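Local coordinates for ESX-1 secretion system protein eccD1 (Mycobacterium tuberculosis, PDB 4KV2), which forms part of the ESX-1 type VII secretion system, which delivers virulence factors such as EsxA and EsxB to host cells during infection, at residues A[5-10]-A[82-87]; A[12-17]-A[46-51]; A[21-26]-A[76-81]; A[29-34]-A[61-66]. All coordinates share one frame; numbering follows the deposited sequence. Where two conformers were deposited one is given.

Interaction 1. Residues A[5-10]-A[82-87]; sequences TTRVTI and VVDGSL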
loop_
_atom_site.group_PDB
_atom_site.type_symbol
_atom_site.label_atom_id
_atom_site.label_comp_id
_atom_site.label_asym_id
_atom_site.label_seq_id
_atom_site.Cartn_x
_atom_site.Cartn_y
_atom_site.Cartn_z
ATOM N N THR A 5 -2.296 10.996 -4.144
ATOM C CA THR A 5 -1.171 10.368 -3.459
ATOM C C THR A 5 -0.192 11.426 -2.945
ATOM O O THR A 5 -0.200 12.577 -3.403
ATOM C CB THR A 5 -0.389 9.414 -4.385
ATOM O OG1 THR A 5 -0.039 10.130 -5.564
ATOM C CG2 THR A 5 -1.183 8.190 -4.773
ATOM N N THR A 6 0.650 11.014 -2.001
ATOM C CA THR A 6 1.689 11.860 -1.453
ATOM C C THR A 6 2.983 11.049 -1.382
ATOM O O THR A 6 2.990 9.861 -1.015
ATOM C CB THR A 6 1.315 12.410 -0.044
ATOM O OG1 THR A 6 0.139 13.224 -0.114
ATOM C CG2 THR A 6 2.444 13.249 0.565
ATOM N N ARG A 7 4.069 11.709 -1.744
ATOM C CA ARG A 7 5.406 11.137 -1.638
ATOM C C ARG A 7 5.933 11.367 -0.239
ATOM O O ARG A 7 6.011 12.512 0.209
ATOM C CB ARG A 7 6.371 11.798 -2.632
ATOM C CG ARG A 7 6.447 11.121 -3.988
ATOM C CD ARG A 7 5.069 11.039 -4.604
ATOM N NE ARG A 7 5.053 10.396 -5.912
ATOM C CZ ARG A 7 3.944 10.267 -6.617
ATOM N NH1 ARG A 7 2.811 10.751 -6.119
ATOM N NH2 ARG A 7 3.960 9.666 -7.783
ATOM N N VAL A 8 6.278 10.286 0.445
ATOM C CA VAL A 8 6.908 10.389 1.747
ATOM C C VAL A 8 8.169 9.556 1.752
ATOM O O VAL A 8 8.328 8.654 0.923
ATOM C CB VAL A 8 5.981 9.967 2.920
ATOM C CG1 VAL A 8 4.689 10.778 2.892
ATOM C CG2 VAL A 8 5.713 8.482 2.893
ATOM N N THR A 9 9.084 9.897 2.649
ATOM C CA THR A 9 10.294 9.126 2.824
ATOM C C THR A 9 10.248 8.614 4.262
ATOM O O THR A 9 10.098 9.402 5.192
ATOM C CB THR A 9 11.525 10.003 2.629
ATOM O OG1 THR A 9 11.573 10.510 1.279
ATOM C CG2 THR A 9 12.786 9.224 2.934
ATOM N N ILE A 10 10.383 7.309 4.433
ATOM C CA ILE A 10 10.449 6.700 5.747
ATOM C C ILE A 10 11.901 6.558 6.185
ATOM O O ILE A 10 12.709 5.941 5.475
ATOM C CB ILE A 10 9.829 5.274 5.754
ATOM C CG1 ILE A 10 8.395 5.311 5.227
ATOM C CG2 ILE A 10 9.902 4.663 7.160
ATOM C CD1 ILE A 10 7.474 6.312 5.911
ATOM N N VAL A 82 0.776 16.623 5.879
ATOM C CA VAL A 82 1.998 16.032 5.340
ATOM C C VAL A 82 2.126 16.367 3.850
ATOM O O VAL A 82 1.204 16.116 3.071
ATOM C CB VAL A 82 2.013 14.503 5.566
ATOM C CG1 VAL A 82 3.256 13.869 4.971
ATOM C CG2 VAL A 82 1.943 14.183 7.049
ATOM N N VAL A 83 3.282 16.895 3.464
ATOM C CA VAL A 83 3.532 17.388 2.100
ATOM C C VAL A 83 4.488 16.451 1.396
ATOM O O VAL A 83 5.173 15.674 2.058
ATOM C CB VAL A 83 4.096 18.841 2.099
ATOM C CG1 VAL A 83 3.109 19.792 2.752
ATOM C CG2 VAL A 83 5.444 18.944 2.812
ATOM N N ASP A 84 4.522 16.512 0.058
ATOM C CA ASP A 84 5.460 15.684 -0.720
ATOM C C ASP A 84 6.907 15.793 -0.223
ATOM O O ASP A 84 7.414 16.905 0.014
ATOM C CB ASP A 84 5.438 16.033 -2.218
ATOM C CG ASP A 84 4.180 15.560 -2.923
ATOM O OD1 ASP A 84 3.674 14.466 -2.631
ATOM O OD2 ASP A 84 3.699 16.285 -3.797
ATOM N N GLY A 85 7.550 14.631 -0.069
ATOM C CA GLY A 85 8.942 14.543 0.365
ATOM C C GLY A 85 9.166 14.582 1.881
ATOM O O GLY A 85 10.304 14.479 2.348
ATOM N N SER A 86 8.097 14.728 2.660
ATOM C CA SER A 86 8.197 14.751 4.116
ATOM C C SER A 86 8.844 13.472 4.635
ATOM O O SER A 86 8.553 12.368 4.133
ATOM C CB SER A 86 6.808 14.859 4.764
ATOM O OG SER A 86 6.229 16.151 4.660
ATOM N N LEU A 87 9.671 13.622 5.675
ATOM C CA LEU A 87 10.232 12.485 6.393
ATOM C C LEU A 87 9.225 12.048 7.460
ATOM O O LEU A 87 8.772 12.858 8.284
ATOM C CB LEU A 87 11.539 12.834 7.140
ATOM C CG LEU A 87 12.847 13.003 6.399
ATOM C CD1 LEU A 87 14.024 12.928 7.369
ATOM C CD2 LEU A 87 12.985 11.926 5.347
HETATM O O HOH W 1 2.098 13.608 -4.665
HETATM O O HOH W 2 -0.790 14.441 2.140
HETATM O O HOH W 3 12.326 13.078 1.309
#
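R7 and T9 of strand 5-12 supply the backbone atoms for the bonds to 82-87, in the parallel pairing of first and last strands in this ubiquitin-like (YukD) fold. Three direct hydrogen bonds cross, and their acceptors differ in kind. R7 N gives a nearly straight bond to D84 OD1 (2.9 Å, 174°), so a carboxylate oxygen, met on its anti side, stands in for a backbone carbonyl just ahead of the regular pairing. G85 N then reaches R7 O from above the carbonyl plane. T9 N to S86 O, at 2.9 Å, is a regular strand bond beside the T9-L87 bridge. The second segment enters this pairing through a type II turn, V83 to S86. There S86 folds back on V83 O, which accepts from both S86 N and S86 OG on the same face of its plane. Water links the edges: one molecule donates to T5 O and D84 OD1, another joins T6 OG1 to V82 O. Among apolar contacts, V8 CG1 meets V82 CG1 at 4.0 Å, the two valines crossing at about a right angle on the side of the sheet where V8 also packs on L21 and L88. On the other face T9 and L87 run side by side. With T9 CG2 swung opposite the backbone N (OG1 at chi1 -63°), the methyl lies against L87 while OG1 bonds D18 OD1 and receives a water shared with G85 O. L87 CD2 lies 3.6 Å from both T9 CB and T9 CG2.

Interaction 2. Residues A[12-17]-A[46-51]; sequences TGRRMT and PADVLG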
loop_
_atom_site.group_PDB
_atom_site.type_symbol
_atom_site.label_atom_id
_atom_site.label_comp_id
_atom_site.label_asym_id
_atom_site.label_seq_id
_atom_site.Cartn_x
_atom_site.Cartn_y
_atom_site.Cartn_z
ATOM N N THR A 12 14.399 4.764 8.708
ATOM C CA THR A 12 14.589 3.604 9.562
ATOM C C THR A 12 16.079 3.571 9.901
ATOM O O THR A 12 16.902 3.108 9.112
ATOM C CB THR A 12 14.167 2.291 8.876
ATOM O OG1 THR A 12 12.845 2.413 8.338
ATOM C CG2 THR A 12 14.160 1.163 9.862
ATOM N N GLY A 13 16.421 4.095 11.080
ATOM C CA GLY A 13 17.814 4.273 11.488
ATOM C C GLY A 13 18.463 5.262 10.546
ATOM O O GLY A 13 18.108 6.442 10.543
ATOM N N ARG A 14 19.377 4.775 9.716
ATOM C CA ARG A 14 20.093 5.626 8.771
ATOM C C ARG A 14 19.527 5.517 7.385
ATOM O O ARG A 14 19.931 6.260 6.511
ATOM C CB ARG A 14 21.547 5.202 8.664
ATOM C CG ARG A 14 22.303 5.318 9.949
ATOM C CD ARG A 14 23.774 5.582 9.692
ATOM N NE ARG A 14 24.578 4.367 9.725
ATOM C CZ ARG A 14 24.852 3.672 10.832
ATOM N NH1 ARG A 14 24.351 4.054 12.007
ATOM N NH2 ARG A 14 25.624 2.586 10.768
ATOM N N ARG A 15 18.645 4.548 7.179
ATOM C CA ARG A 15 18.138 4.249 5.857
ATOM C C ARG A 15 16.901 5.062 5.567
ATOM O O ARG A 15 15.999 5.146 6.390
ATOM C CB ARG A 15 17.796 2.771 5.729
ATOM C CG ARG A 15 17.164 2.415 4.381
ATOM C CD ARG A 15 18.116 2.671 3.229
ATOM N NE ARG A 15 19.203 1.699 3.223
ATOM C CZ ARG A 15 19.166 0.510 2.616
ATOM N NH1 ARG A 15 18.090 0.104 1.945
ATOM N NH2 ARG A 15 20.223 -0.294 2.696
ATOM N N MET A 16 16.848 5.632 4.376
ATOM C CA MET A 16 15.638 6.246 3.897
ATOM C C MET A 16 15.005 5.356 2.835
ATOM O O MET A 16 15.699 4.802 1.984
ATOM C CB MET A 16 15.950 7.604 3.307
ATOM C CG MET A 16 16.349 8.636 4.342
ATOM S SD MET A 16 16.850 10.120 3.458
ATOM C CE MET A 16 17.146 11.146 4.900
ATOM N N THR A 17 13.688 5.264 2.875
ATOM C CA THR A 17 12.943 4.560 1.868
ATOM C C THR A 17 11.796 5.433 1.336
ATOM O O THR A 17 10.872 5.778 2.076
ATOM C CB THR A 17 12.381 3.233 2.416
ATOM O OG1 THR A 17 13.447 2.464 3.019
ATOM C CG2 THR A 17 11.766 2.432 1.311
ATOM N N PRO A 46 21.598 -4.560 7.012
ATOM C CA PRO A 46 22.204 -4.781 8.342
ATOM C C PRO A 46 21.474 -4.038 9.475
ATOM O O PRO A 46 20.908 -2.961 9.249
ATOM C CB PRO A 46 23.639 -4.264 8.171
ATOM C CG PRO A 46 23.914 -4.371 6.709
ATOM C CD PRO A 46 22.601 -4.149 6.010
ATOM N N ALA A 47 21.468 -4.620 10.670
ATOM C CA ALA A 47 20.712 -4.062 11.797
ATOM C C ALA A 47 21.302 -2.748 12.344
ATOM O O ALA A 47 20.549 -1.867 12.789
ATOM C CB ALA A 47 20.597 -5.091 12.916
ATOM N N ASP A 48 22.633 -2.626 12.332
ATOM C CA ASP A 48 23.302 -1.402 12.803
ATOM C C ASP A 48 22.912 -0.177 11.957
ATOM O O ASP A 48 22.858 0.944 12.471
ATOM C CB ASP A 48 24.835 -1.576 12.863
ATOM C CG ASP A 48 25.488 -1.626 11.484
ATOM O OD1 ASP A 48 25.029 -2.404 10.624
ATOM O OD2 ASP A 48 26.476 -0.892 11.266
ATOM N N VAL A 49 22.635 -0.409 10.674
ATOM C CA VAL A 49 22.194 0.637 9.758
ATOM C C VAL A 49 20.744 1.039 10.065
ATOM O O VAL A 49 20.371 2.200 9.928
ATOM C CB VAL A 49 22.371 0.182 8.283
ATOM C CG1 VAL A 49 21.674 1.122 7.303
ATOM C CG2 VAL A 49 23.849 0.077 7.944
ATOM N N LEU A 50 19.941 0.079 10.508
ATOM C CA LEU A 50 18.555 0.347 10.904
ATOM C C LEU A 50 18.402 0.875 12.330
ATOM O O LEU A 50 17.282 1.084 12.781
ATOM C CB LEU A 50 17.701 -0.921 10.731
ATOM C CG LEU A 50 17.684 -1.471 9.299
ATOM C CD1 LEU A 50 16.861 -2.750 9.238
ATOM C CD2 LEU A 50 17.163 -0.424 8.313
ATOM N N GLY A 51 19.516 1.124 13.027
ATOM C CA GLY A 51 19.469 1.611 14.394
ATOM C C GLY A 51 18.672 0.686 15.283
ATOM O O GLY A 51 17.947 1.142 16.154
#
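The R14 guanidinium has V49 CA over one face, 4.0 Å above its plane and offset toward the rim, while D48 O lies oblique to the group. The D48 carboxylate stands nearly perpendicular to the guanidinium, the planes 82° apart, and R14 NH2 to D48 OD2 measures 3.6 Å: a long salt bridge, and D48 is poorly ordered. Both arginine and aspartate sit at the surface. The motif beneath is a beta hairpin, whose type II' turn from T12 to R15 joins strands 5-12 and 15-22 of the ubiquitin-like sheet and here meets the loop that follows helix 31-41. R14 N donates to V49 O at 2.8 Å, and the carbonyl points almost straight at the nitrogen (C=O...N angle 176°). G13, with positive phi, brings its CA directly against the loop backbone, 3.5 Å from L50 O. At T12 and L50 the contact becomes apolar and buried. These two side chains lie alongside each other, pointing the same way, with T12 also touching F53 and L50 touching T45. R15 contributes its aliphatic base, CB lying 4.2 Å from L50 CD2, while its side chain also touches L42 and T45. L50 CD2 thus meets both ends of the turn, and on the T12 side it approaches CG2 to 3.7 Å.

Interaction 3. Residues A[21-26]-A[76-81]; sequences LPAAVP and SLDDAG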
loop_
_atom_site.group_PDB
_atom_site.type_symbol
_atom_site.label_atom_id
_atom_site.label_comp_id
_atom_site.label_asym_id
_atom_site.label_seq_id
_atom_site.Cartn_x
_atom_site.Cartn_y
_atom_site.Cartn_z
ATOM N N LEU A 21 2.047 7.053 -0.979
ATOM C CA LEU A 21 0.960 6.640 -0.129
ATOM C C LEU A 21 -0.298 7.401 -0.493
ATOM O O LEU A 21 -0.224 8.495 -1.019
ATOM C CB LEU A 21 1.314 6.918 1.330
ATOM C CG LEU A 21 2.555 6.204 1.873
ATOM C CD1 LEU A 21 2.845 6.605 3.303
ATOM C CD2 LEU A 21 2.382 4.703 1.723
ATOM N N PRO A 22 -1.462 6.827 -0.184
ATOM C CA PRO A 22 -2.708 7.572 -0.394
ATOM C C PRO A 22 -2.756 8.835 0.465
ATOM O O PRO A 22 -2.550 8.763 1.712
ATOM C CB PRO A 22 -3.793 6.609 0.077
ATOM C CG PRO A 22 -3.148 5.280 0.219
ATOM C CD PRO A 22 -1.683 5.514 0.434
ATOM N N ALA A 23 -3.078 9.951 -0.168
ATOM C CA ALA A 23 -3.118 11.229 0.513
ATOM C C ALA A 23 -4.367 11.458 1.357
ATOM O O ALA A 23 -4.271 12.141 2.350
ATOM C CB ALA A 23 -2.993 12.353 -0.504
ATOM N N ALA A 24 -5.533 10.933 0.945
ATOM C CA ALA A 24 -6.826 11.362 1.493
ATOM C C ALA A 24 -7.575 10.284 2.307
ATOM O O ALA A 24 -8.617 10.554 2.889
ATOM C CB ALA A 24 -7.706 11.891 0.366
ATOM N N VAL A 25 -6.998 9.085 2.375
ATOM C CA VAL A 25 -7.561 7.947 3.078
ATOM C C VAL A 25 -6.914 7.887 4.458
ATOM O O VAL A 25 -5.720 8.164 4.593
ATOM C CB VAL A 25 -7.211 6.672 2.287
ATOM C CG1 VAL A 25 -7.632 5.412 3.009
ATOM C CG2 VAL A 25 -7.852 6.738 0.910
ATOM N N PRO A 26 -7.679 7.490 5.492
ATOM C CA PRO A 26 -7.090 7.422 6.820
ATOM C C PRO A 26 -5.869 6.508 6.873
ATOM O O PRO A 26 -5.837 5.457 6.241
ATOM C CB PRO A 26 -8.233 6.876 7.686
ATOM C CG PRO A 26 -9.445 7.401 7.013
ATOM C CD PRO A 26 -9.133 7.250 5.549
ATOM N N SER A 76 -6.022 11.286 7.560
ATOM C CA SER A 76 -5.246 11.093 6.345
ATOM C C SER A 76 -3.972 11.916 6.443
ATOM O O SER A 76 -3.861 12.824 7.291
ATOM C CB SER A 76 -6.058 11.578 5.144
ATOM O OG SER A 76 -6.275 12.998 5.231
ATOM N N LEU A 77 -2.998 11.602 5.590
ATOM C CA LEU A 77 -1.789 12.450 5.455
ATOM C C LEU A 77 -2.114 13.918 5.122
ATOM O O LEU A 77 -1.432 14.838 5.600
ATOM C CB LEU A 77 -0.855 11.861 4.409
ATOM C CG LEU A 77 -0.213 10.510 4.781
ATOM C CD1 LEU A 77 0.455 9.940 3.547
ATOM C CD2 LEU A 77 0.826 10.661 5.892
ATOM N N ASP A 78 -3.159 14.146 4.316
ATOM C CA ASP A 78 -3.597 15.516 4.022
ATOM C C ASP A 78 -4.086 16.215 5.294
ATOM O O ASP A 78 -3.706 17.352 5.561
ATOM C CB ASP A 78 -4.744 15.539 3.012
ATOM C CG ASP A 78 -4.306 15.256 1.577
ATOM O OD1 ASP A 78 -3.122 15.404 1.218
ATOM O OD2 ASP A 78 -5.196 14.903 0.779
ATOM N N ASP A 79 -4.944 15.529 6.055
ATOM C CA ASP A 79 -5.468 16.043 7.337
ATOM C C ASP A 79 -4.309 16.431 8.250
ATOM O O ASP A 79 -4.356 17.468 8.887
ATOM C CB ASP A 79 -6.295 14.991 8.084
ATOM C CG ASP A 79 -7.610 14.641 7.405
ATOM O OD1 ASP A 79 -8.179 15.468 6.648
ATOM O OD2 ASP A 79 -8.090 13.504 7.658
ATOM N N ALA A 80 -3.261 15.599 8.279
ATOM C CA ALA A 80 -2.102 15.844 9.132
ATOM C C ALA A 80 -1.120 16.852 8.565
ATOM O O ALA A 80 -0.073 17.106 9.176
ATOM C CB ALA A 80 -1.370 14.525 9.422
ATOM N N GLY A 81 -1.427 17.428 7.407
ATOM C CA GLY A 81 -0.555 18.425 6.817
ATOM C C GLY A 81 0.753 17.883 6.279
ATOM O O GLY A 81 1.729 18.613 6.180
HETATM O O HOH W 4 -3.270 9.142 4.082
HETATM O O HOH W 5 -8.433 13.695 3.753
#
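A23 and S76 make the tight part of this contact, where the end of strand 15-22 turns away against the loop 76-81. A23 O accepts from D78 N in the carbonyl plane (3.0 Å, 155°), and S76 CB presses on the same oxygen at 3.4 Å. Deeper in, L77 CD1 lies against L21 CB at 3.8 Å. One water ties the two backbones, donating to P22 O and V25 O and accepting from L77 N. The outer side is looser: the D78 carboxylate lies alongside the methyl of A23, D78 OD1 at 3.5 Å from A23 CB, and a second water links A24 O to S76 OG. The loop holds its own shape. S76 OG, placed between the backbone N and carbonyl carbon (chi1 65°), accepts from D79 N in an ST motif, and S76 N returns a bond to D79 OD2, met from above the carboxylate plane. These reciprocal bonds tie S76 to D79 across 77-79, where the backbone has helical angles. In the fold, L77 touches Y30 and V82, A23 and D78 rest on T6 of strand 5-12, and P22, V25 and P26 pack on V37, V41 and E40 of the second subunit's helix.

Interaction 4. Residues A[29-34]-A[61-66]; sequences TYIDDT and WAFARP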
loop_
_atom_site.group_PDB
_atom_site.type_symbol
_atom_site.label_atom_id
_atom_site.label_comp_id
_atom_site.label_asym_id
_atom_site.label_seq_id
_atom_site.Cartn_x
_atom_site.Cartn_y
_atom_site.Cartn_z
ATOM N N THR A 29 -5.953 2.662 7.460
ATOM C CA THR A 29 -6.423 1.794 6.375
ATOM C C THR A 29 -5.253 1.054 5.693
ATOM O O THR A 29 -5.425 -0.061 5.198
ATOM C CB THR A 29 -7.192 2.616 5.302
ATOM O OG1 THR A 29 -8.149 3.473 5.955
ATOM C CG2 THR A 29 -7.919 1.697 4.341
ATOM N N TYR A 30 -4.068 1.650 5.713
ATOM C CA TYR A 30 -2.925 1.078 5.013
ATOM C C TYR A 30 -1.663 0.943 5.837
ATOM O O TYR A 30 -0.668 0.413 5.353
ATOM C CB TYR A 30 -2.623 1.885 3.722
ATOM C CG TYR A 30 -2.303 3.344 3.976
ATOM C CD1 TYR A 30 -0.999 3.757 4.261
ATOM C CD2 TYR A 30 -3.301 4.300 3.925
ATOM C CE1 TYR A 30 -0.708 5.088 4.500
ATOM C CE2 TYR A 30 -3.024 5.647 4.143
ATOM C CZ TYR A 30 -1.720 6.034 4.423
ATOM O OH TYR A 30 -1.455 7.359 4.660
ATOM N N ILE A 31 -1.667 1.365 7.090
ATOM C CA ILE A 31 -0.401 1.345 7.822
ATOM C C ILE A 31 0.151 -0.078 8.042
ATOM O O ILE A 31 1.369 -0.294 7.986
ATOM C CB ILE A 31 -0.492 2.087 9.159
ATOM C CG1 ILE A 31 0.919 2.150 9.784
ATOM C CG2 ILE A 31 -1.508 1.436 10.066
ATOM C CD1 ILE A 31 1.102 3.244 10.764
ATOM N N ASP A 32 -0.730 -1.043 8.282
ATOM C CA ASP A 32 -0.253 -2.386 8.640
ATOM C C ASP A 32 0.483 -3.052 7.466
ATOM O O ASP A 32 1.548 -3.620 7.644
ATOM C CB ASP A 32 -1.388 -3.251 9.167
ATOM C CG ASP A 32 -1.846 -2.813 10.552
ATOM O OD1 ASP A 32 -0.991 -2.503 11.450
ATOM O OD2 ASP A 32 -3.063 -2.826 10.760
ATOM N N ASP A 33 -0.078 -2.958 6.270
ATOM C CA ASP A 33 0.604 -3.502 5.101
ATOM C C ASP A 33 1.846 -2.651 4.688
ATOM O O ASP A 33 2.792 -3.195 4.106
ATOM C CB ASP A 33 -0.365 -3.720 3.940
ATOM C CG ASP A 33 -1.256 -4.986 4.102
ATOM O OD1 ASP A 33 -1.198 -5.682 5.149
ATOM O OD2 ASP A 33 -2.024 -5.302 3.172
ATOM N N THR A 34 1.870 -1.353 5.028
ATOM C CA THR A 34 3.073 -0.510 4.861
ATOM C C THR A 34 4.219 -1.067 5.696
ATOM O O THR A 34 5.346 -1.228 5.213
ATOM C CB THR A 34 2.811 0.986 5.219
ATOM O OG1 THR A 34 1.785 1.513 4.367
ATOM C CG2 THR A 34 4.022 1.847 5.063
ATOM N N TRP A 61 0.957 0.319 15.488
ATOM C CA TRP A 61 1.836 1.121 14.614
ATOM C C TRP A 61 1.173 2.433 14.170
ATOM O O TRP A 61 -0.019 2.473 13.928
ATOM C CB TRP A 61 2.223 0.336 13.369
ATOM C CG TRP A 61 3.205 -0.769 13.615
ATOM C CD1 TRP A 61 2.943 -2.090 13.655
ATOM C CD2 TRP A 61 4.605 -0.623 13.851
ATOM N NE1 TRP A 61 4.101 -2.802 13.895
ATOM C CE2 TRP A 61 5.134 -1.915 14.042
ATOM C CE3 TRP A 61 5.463 0.476 13.927
ATOM C CZ2 TRP A 61 6.499 -2.147 14.278
ATOM C CZ3 TRP A 61 6.840 0.249 14.174
ATOM C CH2 TRP A 61 7.330 -1.059 14.349
ATOM N N ALA A 62 1.968 3.496 14.056
ATOM C CA ALA A 62 1.495 4.782 13.509
ATOM C C ALA A 62 2.680 5.446 12.842
ATOM O O ALA A 62 3.830 5.039 13.053
ATOM C CB ALA A 62 0.919 5.671 14.593
ATOM N N PHE A 63 2.379 6.441 12.011
ATOM C CA PHE A 63 3.400 7.302 11.429
ATOM C C PHE A 63 3.670 8.462 12.379
ATOM O O PHE A 63 2.775 8.896 13.123
ATOM C CB PHE A 63 2.940 7.893 10.126
ATOM C CG PHE A 63 2.720 6.878 9.041
ATOM C CD1 PHE A 63 3.793 6.365 8.327
ATOM C CD2 PHE A 63 1.440 6.438 8.722
ATOM C CE1 PHE A 63 3.590 5.450 7.303
ATOM C CE2 PHE A 63 1.239 5.512 7.699
ATOM C CZ PHE A 63 2.324 5.026 6.984
ATOM N N ALA A 64 4.902 8.938 12.360
ATOM C CA ALA A 64 5.279 10.096 13.143
ATOM C C ALA A 64 6.347 10.870 12.410
ATOM O O ALA A 64 7.220 10.299 11.739
ATOM C CB ALA A 64 5.795 9.680 14.510
ATOM N N ARG A 65 6.296 12.182 12.531
ATOM C CA ARG A 65 7.431 12.989 12.125
ATOM C C ARG A 65 8.588 12.669 13.075
ATOM O O ARG A 65 8.344 12.390 14.241
ATOM C CB ARG A 65 7.072 14.462 12.155
ATOM C CG ARG A 65 6.201 14.836 10.970
ATOM C CD ARG A 65 6.032 16.333 10.885
ATOM N NE ARG A 65 5.095 16.747 9.856
ATOM C CZ ARG A 65 3.784 16.918 10.015
ATOM N NH1 ARG A 65 3.190 16.704 11.187
ATOM N NH2 ARG A 65 3.064 17.338 8.972
ATOM N N PRO A 66 9.838 12.663 12.579
ATOM C CA PRO A 66 10.917 12.169 13.452
ATOM C C PRO A 66 10.990 12.823 14.822
ATOM O O PRO A 66 11.075 14.046 14.919
ATOM C CB PRO A 66 12.187 12.471 12.644
ATOM C CG PRO A 66 11.741 12.460 11.218
ATOM C CD PRO A 66 10.356 13.038 11.248
HETATM O O HOH W 6 -0.784 -1.842 14.246
#
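Y30, at the N-cap position of helix 31-41, begins the contact: its CE1 meets F63 CE2 at 3.8 Å, the two side chains crossing at about a right angle. Its carbonyl takes both T34 N and T34 OG1, the hydroxyl (2.9 Å from Y30 O) arriving from above the carbonyl plane, which ties the first helical turn to its start. I31 follows and, with F63, contributes the largest shares of the buried surface. An extended chain, CG1 opposite the backbone N (chi1 -174°), drives I31 CD1 across to strand 62-64, where it sits over one face of the F63 ring, 4.1 Å from the ring centroid, in a CH-pi contact. I31 CD1 also lies 4.1 Å from W61 CB. D32 reaches the strand through water, which donates to OD1 and accepts from W61 N. T34, one turn on from Y30, sets its CG2 at the edge of F63, 4.1 Å from CZ, so this ring has a methyl over one face and another at its rim. This is the helix-on-sheet packing of the ubiquitin-like fold: F63 and I31 share L90 of strand 86-91, Y30 and F63 both reach L21 of strand 15-22, and Y30 also packs on V37 of the second subunit.

In the fold
Interaction 4 lies deepest, its centre about 4 Å from that of the chain, and is almost wholly apolar, helix against sheet. Interaction 1, partly buried, belongs to the sheet itself and relies on backbone and carboxylate bonds, water and a few apolar pairs. Interactions 2 and 3 share strand 15-22 but sit on opposite sides of the chain's centre, their own centres about 25 Å apart: the first joins a turn to a loop by one backbone bond and a loose surface charge pair, the second is buried and water-bridged. Interactions 1 and 3 meet through T6 N to L21 O and V82 N to L77 O. R65 of interaction 4 reaches A80 O of interaction 3, and both contacts touch the second subunit.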